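Local coordinates for protein HMG-CoA Lyase (Bacillus subtilis subsp. subtilis, PDB 1YDO) that is of unassigned function but belongs to the HMGL-like family, whose members are built on the TIM-barrel fold, at residues W24-K30 / P57-D61; T32-L37 / S275-I280; A98-A104 / R139-V145; L121-K125 / A165-F169. All coordinates share one frame; numbering follows the deposited sequence.

Interaction 1: residues W24-K30 / P57-D61; sequences WIATEDK and PALRD
Two beta-alpha loops of a TIM barrel meet here around the buried amine of Lys30, which reaches from the first turn of helix 27-38 to Ala58 and Asp61. Its chain runs extended to CE and then bends (chi4 72°), placing NZ among three groups. NZ bonds Ala58 O at 3.2 Å and forms a salt bridge with Asp61, 3.0 Å to OD1, met on the syn side. A third bond, NZ to Ile25 O at 2.8 Å, ties the lysine back to its own loop, so the charge of the buried ammonium is probably balanced by the carboxylate and two carbonyls. Farther out, the guanidinium of Arg60 lies flat on the indole of Trp24, planes 11° apart, with NH2 3.4 Å from CE2: an off-centre cation-pi stack. Ala26 CA lies over the other indole face. Asp61 holds the N-cap position of helix 62-68 without a capping bond from its side chain. Around this junction, Ile25 and Asp29 pack on helix 270-284, whereas Leu59 rests on Leu18 and Gln19.

Interaction 2: residues T32-L37 / S275-I280; sequences TWINQL and SAAKWI
Helical segments 32-37 and 275-280 run antiparallel, their axes 9.8 Å apart at an angle of 169°, and Gln36 and Ala276 form the closest CA pair. Trp33, with its CG anti to the backbone N (chi1 -177°), reaches across to the neighbouring helix. Its NE1 donates to Ala276 O at 3.1 Å, a bent bond that arrives from above the carbonyl plane. Ile280 CG2 sits over one face of the indole, 3.6 Å from the centroid of the five-membered ring, and Leu37 CD2 covers the opposite face from within its own helix. In the TIM-barrel framework, helix 27-38 is the outer-layer helix after the first strand, 8-11; helix 270-284, later than the last barrel strand and helix 252-261, packs against helix 27-38. Trp279 supplies the other large ring. Gln36 holds its amide almost perpendicular to that indole (87°), with NE2 over the face at 3.3 Å from CD2 and also in a weak bond to Thr32 O. The two indoles are nearly parallel yet slid apart and barely overlap; the two residues touch through Trp33 CB, 3.7 Å from Trp279 CZ3. Deeper in, Leu37 CD1 meets Ala276 CB at 3.5 Å, while Trp33 continues onto Pro14, Ala234 and Leu237.

Interaction 3: residues A98-A104 / R139-V145; sequences ACVFMSA and RAYLSTV
From Cys99 opposite Arg139 to Ser103 opposite Ser143, the two strands pair in parallel, the backbone bonds passing back and forth between them. Arg139 N donates to Ala98 O at 3.0 Å and Tyr141 N to Val100 O at 2.9 Å. Toward the C-terminal end the bonds straighten: Met102 N to Tyr141 O and Ser143 N to Met102 O have N-H...O angles of 164° and 165°, and Ala104 N to Ser143 O carries the bonding one residue past the end of strand 97-103. The face carrying Val100, Met102 (a selenomethionine), Ala140 and Leu142 is wholly buried. There Val100 CG2 meets Ala140 CB at 3.9 Å, and Leu142 CD2 lies against Ala104 CB. These are adjacent staves of the TIM barrel, and this face is the one turned to the surrounding helices, while the other looks into the barrel interior. On the interior face burial is less complete, and Phe101 and Ser143 remain partly exposed. The CB atoms of Phe101 and Tyr141 meet at 3.7 Å; the phenylalanine's first torsion (chi1 56°) turns its ring away, so the ring itself takes no part in that contact. The Tyr141 ring turns its edge to Cys99, CD2 lying 4.1 Å from CB, and also meets His207. On the same face, the extended Arg139 carries its guanidinium to a salt bridge with Asp231.

Interaction 4: residues L121-K125 / A165-F169; sequences LHILK and ALFEF
Leu121 O accepts the helical bond from Lys125 N at 2.9 Å, and the Phe169 ring of the next helix comes up obliquely beside the same oxygen. No hydrogen bond crosses between the two helices; the contact is apolar and centres on that phenyl group. Its CG lies beside the backbone N (chi1 -66°), which sends the ring across the groove into the angle between Leu121 and Lys125. One face receives the start of the lysine chain, CB standing 3.6 Å from the ring centroid and only 17° off the normal, a CH-pi contact in which the chain crosses the ring at about a right angle. Over the opposite face lies Ala165 O, one turn back in its own helix, so the phenyl is sandwiched between backbone and methylene. Leu121 closes the ring's far end, CG to CZ 3.5 Å, and its CD1 also meets Ala165 CB at 3.6 Å. Leu124 CD1 and Leu166 CD1, 4.0 Å apart, form the buried side. The lysine's amine leads away from the other helix. The axes of the two segments run nearly parallel, 10.2 Å apart at 21°, as expected for successive outer helices of a TIM barrel with strand 137-143 between them in sequence. Inward, Leu124 rests on Val100 and Met102 of strand 97-103; Leu166 also faces the sheet and touches Ile171, while Phe167 meets Phe199.

In the fold
The four contacts illustrate how a TIM barrel is held together in layers. Interactions 1 and 2 share helix 27-38, their centres 14 Å apart, and touch where Asp29 meets Trp279. Interactions 3 and 4 lie only 10 Å apart, centre to centre, joining strands 97-103 and 137-143 to helices 117-133 and 156-169 through Leu124 and Leu166, a strand layer backed by its helix layer. Interaction 2 sits across the chain's centre from this pair, 35 Å from interaction 4 between centres. Along the chain, interaction 1 closes before 3 and 4 open, whereas interaction 2 spans both, bringing a late helix back to an early one.

Interaction 1: residues W24-K30 / P57-D61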
loop_
_atom_site.group_PDB
_atom_site.type_symbol
_atom_site.label_atom_id
_atom_site.label_comp_id
_atom_site.label_asym_id
_atom_site.label_seq_id
_atom_site.Cartn_x
_atom_site.Cartn_y
_atom_site.Cartn_z
ATOM N N TRP A 24 -10.534 -24.021 7.403
ATOM C CA TRP A 24 -9.865 -25.167 6.818
ATOM C C TRP A 24 -10.237 -25.359 5.352
ATOM O O TRP A 24 -11.409 -25.467 4.997
ATOM C CB TRP A 24 -10.176 -26.441 7.608
ATOM C CG TRP A 24 -9.397 -27.638 7.116
ATOM C CD1 TRP A 24 -8.055 -27.875 7.263
ATOM C CD2 TRP A 24 -9.915 -28.737 6.353
ATOM N NE1 TRP A 24 -7.709 -29.056 6.631
ATOM C CE2 TRP A 24 -8.830 -29.598 6.063
ATOM C CE3 TRP A 24 -11.190 -29.069 5.878
ATOM C CZ2 TRP A 24 -8.984 -30.775 5.327
ATOM C CZ3 TRP A 24 -11.346 -30.242 5.145
ATOM C CH2 TRP A 24 -10.244 -31.079 4.873
ATOM N N ILE A 25 -9.220 -25.380 4.502
ATOM C CA ILE A 25 -9.423 -25.586 3.084
ATOM C C ILE A 25 -9.268 -27.070 2.811
ATOM O O ILE A 25 -8.247 -27.667 3.149
ATOM C CB ILE A 25 -8.378 -24.828 2.248
ATOM C CG1 ILE A 25 -8.524 -23.325 2.479
ATOM C CG2 ILE A 25 -8.522 -25.201 0.767
ATOM C CD1 ILE A 25 -9.857 -22.777 2.029
ATOM N N ALA A 26 -10.283 -27.661 2.199
ATOM C CA ALA A 26 -10.235 -29.077 1.894
ATOM C C ALA A 26 -8.892 -29.413 1.275
ATOM O O ALA A 26 -8.397 -28.691 0.410
ATOM C CB ALA A 26 -11.346 -29.438 0.946
ATOM N N THR A 27 -8.317 -30.517 1.735
ATOM C CA THR A 27 -7.035 -30.983 1.256
ATOM C C THR A 27 -7.010 -30.976 -0.268
ATOM O O THR A 27 -6.022 -30.558 -0.868
ATOM C CB THR A 27 -6.747 -32.396 1.809
ATOM O OG1 THR A 27 -5.514 -32.895 1.277
ATOM C CG2 THR A 27 -7.893 -33.342 1.460
ATOM N N GLU A 28 -8.094 -31.402 -0.907
ATOM C CA GLU A 28 -8.112 -31.417 -2.368
ATOM C C GLU A 28 -8.022 -30.019 -2.944
ATOM O O GLU A 28 -7.166 -29.743 -3.778
ATOM C CB GLU A 28 -9.374 -32.123 -2.889
ATOM C CG GLU A 28 -9.438 -33.608 -2.528
ATOM C CD GLU A 28 -8.155 -34.348 -2.904
ATOM O OE1 GLU A 28 -7.795 -34.357 -4.109
ATOM O OE2 GLU A 28 -7.513 -34.916 -1.989
ATOM N N ASP A 29 -8.905 -29.138 -2.489
ATOM C CA ASP A 29 -8.931 -27.755 -2.955
ATOM C C ASP A 29 -7.544 -27.123 -2.911
ATOM O O ASP A 29 -7.170 -26.368 -3.803
ATOM C CB ASP A 29 -9.888 -26.918 -2.101
ATOM C CG ASP A 29 -11.329 -27.254 -2.358
ATOM O OD1 ASP A 29 -12.197 -26.795 -1.580
ATOM O OD2 ASP A 29 -11.600 -27.969 -3.352
ATOM N N LYS A 30 -6.788 -27.412 -1.858
ATOM C CA LYS A 30 -5.451 -26.853 -1.750
ATOM C C LYS A 30 -4.711 -27.220 -3.030
ATOM O O LYS A 30 -4.154 -26.355 -3.708
ATOM C CB LYS A 30 -4.698 -27.426 -0.551
ATOM C CG LYS A 30 -5.134 -26.901 0.814
ATOM C CD LYS A 30 -4.087 -27.308 1.857
ATOM C CE LYS A 30 -4.409 -26.860 3.289
ATOM N NZ LYS A 30 -5.534 -27.609 3.927
ATOM N N PRO A 57 -2.866 -27.176 12.541
ATOM C CA PRO A 57 -4.001 -27.986 12.098
ATOM C C PRO A 57 -4.542 -27.622 10.725
ATOM O O PRO A 57 -5.132 -28.465 10.050
ATOM C CB PRO A 57 -5.021 -27.783 13.212
ATOM C CG PRO A 57 -4.719 -26.392 13.684
ATOM C CD PRO A 57 -3.216 -26.404 13.744
ATOM N N ALA A 58 -4.337 -26.375 10.309
ATOM C CA ALA A 58 -4.816 -25.921 9.005
ATOM C C ALA A 58 -4.003 -26.545 7.876
ATOM O O ALA A 58 -4.423 -26.564 6.718
ATOM C CB ALA A 58 -4.741 -24.402 8.923
ATOM N N LEU A 59 -2.836 -27.062 8.219
ATOM C CA LEU A 59 -1.988 -27.675 7.220
ATOM C C LEU A 59 -1.570 -29.078 7.646
ATOM O O LEU A 59 -0.425 -29.477 7.460
ATOM C CB LEU A 59 -0.761 -26.789 6.984
ATOM C CG LEU A 59 -1.000 -25.422 6.322
ATOM C CD1 LEU A 59 0.306 -24.624 6.309
ATOM C CD2 LEU A 59 -1.515 -25.617 4.898
ATOM N N ARG A 60 -2.505 -29.827 8.219
ATOM C CA ARG A 60 -2.201 -31.184 8.653
ATOM C C ARG A 60 -2.024 -32.124 7.473
ATOM O O ARG A 60 -1.491 -33.225 7.620
ATOM C CB ARG A 60 -3.299 -31.707 9.581
ATOM C CG ARG A 60 -4.713 -31.424 9.124
ATOM C CD ARG A 60 -5.696 -31.698 10.260
ATOM N NE ARG A 60 -7.049 -31.173 10.007
ATOM C CZ ARG A 60 -7.960 -31.731 9.203
ATOM N NH1 ARG A 60 -7.683 -32.854 8.549
ATOM N NH2 ARG A 60 -9.154 -31.162 9.055
ATOM N N ASP A 61 -2.454 -31.673 6.297
ATOM C CA ASP A 61 -2.354 -32.480 5.087
ATOM C C ASP A 61 -1.105 -32.189 4.281
ATOM O O ASP A 61 -1.085 -32.377 3.067
ATOM C CB ASP A 61 -3.602 -32.274 4.212
ATOM C CG ASP A 61 -3.886 -30.808 3.914
ATOM O OD1 ASP A 61 -4.980 -30.530 3.378
ATOM O OD2 ASP A 61 -3.024 -29.949 4.208
#

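Interaction 2: residues T32-L37 / S275-I280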
loop_
_atom_site.group_PDB
_atom_site.type_symbol
_atom_site.label_atom_id
_atom_site.label_comp_id
_atom_site.label_asym_id
_atom_site.label_seq_id
_atom_site.Cartn_x
_atom_site.Cartn_y
_atom_site.Cartn_z
ATOM N N THR A 32 -5.881 -28.215 -5.954
ATOM C CA THR A 32 -6.461 -27.548 -7.102
ATOM C C THR A 32 -5.967 -26.109 -7.237
ATOM O O THR A 32 -5.736 -25.629 -8.352
ATOM C CB THR A 32 -7.971 -27.520 -7.000
ATOM O OG1 THR A 32 -8.456 -28.812 -6.607
ATOM C CG2 THR A 32 -8.553 -27.145 -8.333
ATOM N N TRP A 33 -5.803 -25.424 -6.102
ATOM C CA TRP A 33 -5.348 -24.028 -6.094
ATOM C C TRP A 33 -3.865 -23.882 -6.371
ATOM O O TRP A 33 -3.442 -22.942 -7.053
ATOM C CB TRP A 33 -5.660 -23.369 -4.754
ATOM C CG TRP A 33 -5.288 -21.937 -4.697
ATOM C CD1 TRP A 33 -5.655 -20.962 -5.566
ATOM C CD2 TRP A 33 -4.529 -21.300 -3.672
ATOM N NE1 TRP A 33 -5.173 -19.744 -5.143
ATOM C CE2 TRP A 33 -4.473 -19.929 -3.986
ATOM C CE3 TRP A 33 -3.885 -21.756 -2.518
ATOM C CZ2 TRP A 33 -3.807 -19.009 -3.182
ATOM C CZ3 TRP A 33 -3.222 -20.835 -1.713
ATOM C CH2 TRP A 33 -3.185 -19.481 -2.053
ATOM N N ILE A 34 -3.080 -24.804 -5.817
ATOM C CA ILE A 34 -1.635 -24.795 -6.000
ATOM C C ILE A 34 -1.315 -25.145 -7.443
ATOM O O ILE A 34 -0.282 -24.733 -7.973
ATOM C CB ILE A 34 -0.951 -25.803 -5.055
ATOM C CG1 ILE A 34 -1.195 -25.389 -3.596
ATOM C CG2 ILE A 34 0.548 -25.858 -5.329
ATOM C CD1 ILE A 34 -0.490 -26.257 -2.568
ATOM N N ASN A 35 -2.212 -25.898 -8.076
ATOM C CA ASN A 35 -2.029 -26.270 -9.467
ATOM C C ASN A 35 -2.107 -25.017 -10.314
ATOM O O ASN A 35 -1.254 -24.775 -11.163
ATOM C CB ASN A 35 -3.095 -27.271 -9.890
ATOM C CG ASN A 35 -2.781 -28.672 -9.417
ATOM O OD1 ASN A 35 -3.627 -29.561 -9.508
ATOM N ND2 ASN A 35 -1.556 -28.883 -8.919
ATOM N N GLN A 36 -3.132 -24.216 -10.064
ATOM C CA GLN A 36 -3.298 -22.969 -10.783
ATOM C C GLN A 36 -2.003 -22.170 -10.630
ATOM O O GLN A 36 -1.381 -21.750 -11.607
ATOM C CB GLN A 36 -4.465 -22.186 -10.188
ATOM C CG GLN A 36 -5.755 -22.981 -10.111
ATOM C CD GLN A 36 -6.889 -22.189 -9.482
ATOM O OE1 GLN A 36 -7.033 -20.986 -9.726
ATOM N NE2 GLN A 36 -7.714 -22.863 -8.686
ATOM N N LEU A 37 -1.590 -21.976 -9.386
ATOM C CA LEU A 37 -0.375 -21.239 -9.112
ATOM C C LEU A 37 0.814 -21.743 -9.923
ATOM O O LEU A 37 1.491 -20.954 -10.571
ATOM C CB LEU A 37 -0.069 -21.305 -7.624
ATOM C CG LEU A 37 -0.575 -20.149 -6.769
ATOM C CD1 LEU A 37 -1.919 -19.632 -7.240
ATOM C CD2 LEU A 37 -0.645 -20.639 -5.355
ATOM N N SER A 275 -6.748 -14.471 -11.350
ATOM C CA SER A 275 -7.784 -15.481 -11.450
ATOM C C SER A 275 -7.629 -16.443 -10.272
ATOM O O SER A 275 -8.600 -16.801 -9.612
ATOM C CB SER A 275 -7.655 -16.226 -12.786
ATOM O OG SER A 275 -8.726 -17.138 -12.970
ATOM N N ALA A 276 -6.395 -16.836 -10.002
ATOM C CA ALA A 276 -6.133 -17.756 -8.911
ATOM C C ALA A 276 -6.501 -17.156 -7.566
ATOM O O ALA A 276 -7.007 -17.861 -6.694
ATOM C CB ALA A 276 -4.683 -18.162 -8.908
ATOM N N ALA A 277 -6.245 -15.861 -7.399
ATOM C CA ALA A 277 -6.552 -15.185 -6.141
ATOM C C ALA A 277 -8.044 -15.218 -5.894
ATOM O O ALA A 277 -8.496 -15.516 -4.786
ATOM C CB ALA A 277 -6.061 -13.739 -6.172
ATOM N N LYS A 278 -8.813 -14.922 -6.931
ATOM C CA LYS A 278 -10.263 -14.917 -6.797
ATOM C C LYS A 278 -10.774 -16.284 -6.376
ATOM O O LYS A 278 -11.679 -16.390 -5.557
ATOM C CB LYS A 278 -10.909 -14.511 -8.119
ATOM C CG LYS A 278 -12.413 -14.377 -8.048
ATOM C CD LYS A 278 -12.986 -13.995 -9.404
ATOM C CE LYS A 278 -14.511 -13.962 -9.363
ATOM N NZ LYS A 278 -15.115 -13.635 -10.692
ATOM N N TRP A 279 -10.175 -17.331 -6.930
ATOM C CA TRP A 279 -10.591 -18.680 -6.617
ATOM C C TRP A 279 -10.660 -18.927 -5.121
ATOM O O TRP A 279 -11.739 -19.157 -4.589
ATOM C CB TRP A 279 -9.641 -19.678 -7.253
ATOM C CG TRP A 279 -10.246 -21.022 -7.411
ATOM C CD1 TRP A 279 -11.110 -21.415 -8.383
ATOM C CD2 TRP A 279 -10.071 -22.146 -6.548
ATOM N NE1 TRP A 279 -11.488 -22.715 -8.181
ATOM C CE2 TRP A 279 -10.867 -23.191 -7.059
ATOM C CE3 TRP A 279 -9.320 -22.372 -5.386
ATOM C CZ2 TRP A 279 -10.935 -24.454 -6.448
ATOM C CZ3 TRP A 279 -9.390 -23.626 -4.777
ATOM C CH2 TRP A 279 -10.193 -24.649 -5.311
ATOM N N ILE A 280 -9.512 -18.896 -4.447
ATOM C CA ILE A 280 -9.453 -19.110 -2.996
ATOM C C ILE A 280 -10.349 -18.144 -2.242
ATOM O O ILE A 280 -10.941 -18.506 -1.235
ATOM C CB ILE A 280 -8.063 -18.894 -2.446
ATOM C CG1 ILE A 280 -7.250 -18.134 -3.476
ATOM C CG2 ILE A 280 -7.447 -20.219 -2.027
ATOM C CD1 ILE A 280 -6.292 -17.160 -2.877
#

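Interaction 3: residues A98-A104 / R139-V145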
loop_
_atom_site.group_PDB
_atom_site.type_symbol
_atom_site.label_atom_id
_atom_site.label_comp_id
_atom_site.label_asym_id
_atom_site.label_seq_id
_atom_site.Cartn_x
_atom_site.Cartn_y
_atom_site.Cartn_z
ATOM N N ALA A 98 14.015 -26.775 1.166
ATOM C CA ALA A 98 13.565 -26.752 2.536
ATOM C C ALA A 98 13.851 -25.386 3.120
ATOM O O ALA A 98 14.920 -24.833 2.906
ATOM C CB ALA A 98 14.292 -27.818 3.325
ATOM N N CYS A 99 12.906 -24.830 3.862
ATOM C CA CYS A 99 13.128 -23.517 4.449
ATOM C C CYS A 99 13.148 -23.589 5.954
ATOM O O CYS A 99 12.110 -23.792 6.576
ATOM C CB CYS A 99 12.012 -22.563 4.039
ATOM S SG CYS A 99 11.544 -22.614 2.296
ATOM N N VAL A 100 14.311 -23.431 6.554
ATOM C CA VAL A 100 14.343 -23.452 8.001
ATOM C C VAL A 100 13.891 -22.080 8.503
ATOM O O VAL A 100 13.702 -21.157 7.707
ATOM C CB VAL A 100 15.742 -23.737 8.519
ATOM C CG1 VAL A 100 16.116 -25.169 8.181
ATOM C CG2 VAL A 100 16.733 -22.746 7.913
ATOM N N PHE A 101 13.716 -21.935 9.812
ATOM C CA PHE A 101 13.279 -20.663 10.351
ATOM C C PHE A 101 13.599 -20.491 11.813
ATOM O O PHE A 101 13.817 -21.458 12.542
ATOM C CB PHE A 101 11.772 -20.487 10.181
ATOM C CG PHE A 101 10.962 -21.587 10.789
ATOM C CD1 PHE A 101 10.795 -22.792 10.113
ATOM C CD2 PHE A 101 10.396 -21.443 12.051
ATOM C CE1 PHE A 101 10.078 -23.848 10.687
ATOM C CE2 PHE A 101 9.676 -22.493 12.638
ATOM C CZ PHE A 101 9.519 -23.694 11.955
HETATM N N MSE A 102 13.624 -19.231 12.235
HETATM C CA MSE A 102 13.880 -18.869 13.619
HETATM C C MSE A 102 13.663 -17.380 13.764
HETATM O O MSE A 102 13.531 -16.665 12.778
HETATM C CB MSE A 102 15.311 -19.226 14.017
HETATM C CG MSE A 102 16.369 -18.351 13.389
HETATM SE SE MSE A 102 18.121 -18.753 14.101
HETATM C CE MSE A 102 17.963 -17.814 15.805
ATOM N N SER A 103 13.627 -16.912 15.001
ATOM C CA SER A 103 13.424 -15.500 15.242
ATOM C C SER A 103 14.706 -14.795 15.682
ATOM O O SER A 103 15.563 -15.384 16.349
ATOM C CB SER A 103 12.335 -15.312 16.296
ATOM O OG SER A 103 12.135 -13.934 16.583
ATOM N N ALA A 104 14.833 -13.533 15.284
ATOM C CA ALA A 104 15.988 -12.722 15.650
ATOM C C ALA A 104 15.839 -12.348 17.124
ATOM O O ALA A 104 16.818 -12.286 17.870
ATOM C CB ALA A 104 16.030 -11.468 14.791
ATOM N N ARG A 139 16.920 -22.653 2.436
ATOM C CA ARG A 139 16.609 -21.243 2.575
ATOM C C ARG A 139 16.239 -20.988 4.025
ATOM O O ARG A 139 15.539 -21.797 4.629
ATOM C CB ARG A 139 15.432 -20.898 1.681
ATOM C CG ARG A 139 15.087 -19.445 1.661
ATOM C CD ARG A 139 13.675 -19.274 1.179
ATOM N NE ARG A 139 13.408 -17.902 0.793
ATOM C CZ ARG A 139 12.197 -17.406 0.607
ATOM N NH1 ARG A 139 11.138 -18.184 0.787
ATOM N NH2 ARG A 139 12.062 -16.144 0.224
ATOM N N ALA A 140 16.698 -19.866 4.573
ATOM C CA ALA A 140 16.415 -19.515 5.960
ATOM C C ALA A 140 15.413 -18.364 6.061
ATOM O O ALA A 140 15.431 -17.423 5.265
ATOM C CB ALA A 140 17.714 -19.153 6.688
ATOM N N TYR A 141 14.551 -18.455 7.066
ATOM C CA TYR A 141 13.523 -17.467 7.317
ATOM C C TYR A 141 13.785 -16.791 8.645
ATOM O O TYR A 141 13.344 -17.280 9.680
ATOM C CB TYR A 141 12.169 -18.160 7.388
ATOM C CG TYR A 141 11.252 -17.855 6.241
ATOM C CD1 TYR A 141 10.832 -16.554 6.003
ATOM C CD2 TYR A 141 10.793 -18.872 5.396
ATOM C CE1 TYR A 141 9.985 -16.263 4.963
ATOM C CE2 TYR A 141 9.937 -18.592 4.344
ATOM C CZ TYR A 141 9.540 -17.285 4.137
ATOM O OH TYR A 141 8.694 -16.972 3.109
ATOM N N LEU A 142 14.503 -15.680 8.635
ATOM C CA LEU A 142 14.775 -14.981 9.884
ATOM C C LEU A 142 13.608 -14.021 10.131
ATOM O O LEU A 142 13.353 -13.127 9.331
ATOM C CB LEU A 142 16.081 -14.210 9.754
ATOM C CG LEU A 142 16.911 -14.088 11.025
ATOM C CD1 LEU A 142 18.080 -13.155 10.758
ATOM C CD2 LEU A 142 16.064 -13.561 12.162
ATOM N N SER A 143 12.892 -14.196 11.232
ATOM C CA SER A 143 11.764 -13.326 11.480
ATOM C C SER A 143 12.056 -12.283 12.532
ATOM O O SER A 143 13.109 -12.305 13.168
ATOM C CB SER A 143 10.536 -14.129 11.893
ATOM O OG SER A 143 10.770 -14.820 13.093
ATOM N N THR A 144 11.106 -11.363 12.684
ATOM C CA THR A 144 11.169 -10.263 13.634
ATOM C C THR A 144 12.449 -9.428 13.495
ATOM O O THR A 144 12.994 -8.945 14.485
ATOM C CB THR A 144 10.996 -10.801 15.082
ATOM O OG1 THR A 144 10.727 -9.712 15.969
ATOM C CG2 THR A 144 12.233 -11.518 15.548
ATOM N N VAL A 145 12.910 -9.235 12.256
ATOM C CA VAL A 145 14.122 -8.461 12.017
ATOM C C VAL A 145 13.866 -6.958 12.031
ATOM O O VAL A 145 14.791 -6.172 12.214
ATOM C CB VAL A 145 14.788 -8.840 10.673
ATOM C CG1 VAL A 145 15.060 -10.321 10.632
ATOM C CG2 VAL A 145 13.915 -8.443 9.522
#

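Interaction 4: residues L121-K125 / A165-F169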
loop_
_atom_site.group_PDB
_atom_site.type_symbol
_atom_site.label_atom_id
_atom_site.label_comp_id
_atom_site.label_asym_id
_atom_site.label_seq_id
_atom_site.Cartn_x
_atom_site.Cartn_y
_atom_site.Cartn_z
ATOM N N LEU A 121 19.586 -21.993 16.465
ATOM C CA LEU A 121 20.714 -21.880 15.561
ATOM C C LEU A 121 21.325 -23.259 15.379
ATOM O O LEU A 121 21.600 -23.701 14.266
ATOM C CB LEU A 121 21.754 -20.922 16.136
ATOM C CG LEU A 121 22.897 -20.494 15.211
ATOM C CD1 LEU A 121 22.365 -19.666 14.042
ATOM C CD2 LEU A 121 23.886 -19.675 16.008
ATOM N N HIS A 122 21.519 -23.943 16.494
ATOM C CA HIS A 122 22.103 -25.271 16.474
ATOM C C HIS A 122 21.240 -26.251 15.674
ATOM O O HIS A 122 21.760 -27.108 14.956
ATOM C CB HIS A 122 22.287 -25.768 17.912
ATOM C CG HIS A 122 23.080 -27.035 18.019
ATOM N ND1 HIS A 122 22.493 -28.264 18.193
ATOM C CD2 HIS A 122 24.419 -27.251 17.963
ATOM C CE1 HIS A 122 23.437 -29.197 18.241
ATOM N NE2 HIS A 122 24.608 -28.606 18.104
ATOM N N ILE A 123 19.923 -26.120 15.800
ATOM C CA ILE A 123 19.009 -27.000 15.088
ATOM C C ILE A 123 19.168 -26.795 13.589
ATOM O O ILE A 123 19.513 -27.722 12.850
ATOM C CB ILE A 123 17.531 -26.712 15.457
ATOM C CG1 ILE A 123 17.364 -26.638 16.973
ATOM C CG2 ILE A 123 16.635 -27.800 14.879
ATOM C CD1 ILE A 123 17.746 -27.909 17.718
ATOM N N LEU A 124 18.913 -25.564 13.153
ATOM C CA LEU A 124 19.008 -25.202 11.746
ATOM C C LEU A 124 20.343 -25.632 11.177
ATOM O O LEU A 124 20.418 -26.145 10.061
ATOM C CB LEU A 124 18.851 -23.690 11.573
ATOM C CG LEU A 124 17.619 -23.044 12.214
ATOM C CD1 LEU A 124 17.543 -21.598 11.749
ATOM C CD2 LEU A 124 16.349 -23.804 11.833
ATOM N N LYS A 125 21.398 -25.413 11.954
ATOM C CA LYS A 125 22.745 -25.789 11.542
ATOM C C LYS A 125 22.737 -27.209 10.990
ATOM O O LYS A 125 23.067 -27.435 9.830
ATOM C CB LYS A 125 23.701 -25.726 12.741
ATOM C CG LYS A 125 25.146 -26.160 12.453
ATOM C CD LYS A 125 26.010 -26.084 13.721
ATOM C CE LYS A 125 27.478 -26.341 13.414
ATOM N NZ LYS A 125 27.677 -27.656 12.739
ATOM N N ALA A 165 25.891 -16.294 11.043
ATOM C CA ALA A 165 25.842 -17.705 11.366
ATOM C C ALA A 165 25.059 -18.422 10.269
ATOM O O ALA A 165 25.564 -19.352 9.651
ATOM C CB ALA A 165 25.170 -17.916 12.714
ATOM N N LEU A 166 23.834 -17.977 10.014
ATOM C CA LEU A 166 23.020 -18.620 9.005
ATOM C C LEU A 166 23.782 -18.833 7.716
ATOM O O LEU A 166 23.796 -19.935 7.163
ATOM C CB LEU A 166 21.749 -17.820 8.724
ATOM C CG LEU A 166 20.547 -18.098 9.622
ATOM C CD1 LEU A 166 20.423 -19.598 9.846
ATOM C CD2 LEU A 166 20.703 -17.384 10.942
ATOM N N PHE A 167 24.436 -17.794 7.226
ATOM C CA PHE A 167 25.164 -17.943 5.982
ATOM C C PHE A 167 26.339 -18.882 6.125
ATOM O O PHE A 167 26.676 -19.615 5.193
ATOM C CB PHE A 167 25.618 -16.581 5.472
ATOM C CG PHE A 167 24.584 -15.887 4.649
ATOM C CD1 PHE A 167 24.141 -16.455 3.457
ATOM C CD2 PHE A 167 24.044 -14.672 5.058
ATOM C CE1 PHE A 167 23.177 -15.826 2.682
ATOM C CE2 PHE A 167 23.074 -14.031 4.288
ATOM C CZ PHE A 167 22.640 -14.610 3.096
ATOM N N GLU A 168 26.946 -18.868 7.305
ATOM C CA GLU A 168 28.095 -19.722 7.602
ATOM C C GLU A 168 27.732 -21.210 7.516
ATOM O O GLU A 168 28.576 -22.045 7.190
ATOM C CB GLU A 168 28.633 -19.399 9.004
ATOM C CG GLU A 168 29.940 -20.109 9.378
ATOM C CD GLU A 168 30.080 -20.357 10.880
ATOM O OE1 GLU A 168 29.995 -19.382 11.670
ATOM O OE2 GLU A 168 30.278 -21.538 11.268
ATOM N N PHE A 169 26.479 -21.539 7.818
ATOM C CA PHE A 169 26.011 -22.924 7.764
ATOM C C PHE A 169 25.971 -23.446 6.320
ATOM O O PHE A 169 26.156 -24.636 6.080
ATOM C CB PHE A 169 24.610 -23.038 8.386
ATOM C CG PHE A 169 24.562 -22.752 9.869
ATOM C CD1 PHE A 169 23.332 -22.578 10.516
ATOM C CD2 PHE A 169 25.729 -22.658 10.621
ATOM C CE1 PHE A 169 23.264 -22.315 11.891
ATOM C CE2 PHE A 169 25.672 -22.395 11.998
ATOM C CZ PHE A 169 24.435 -22.222 12.633
#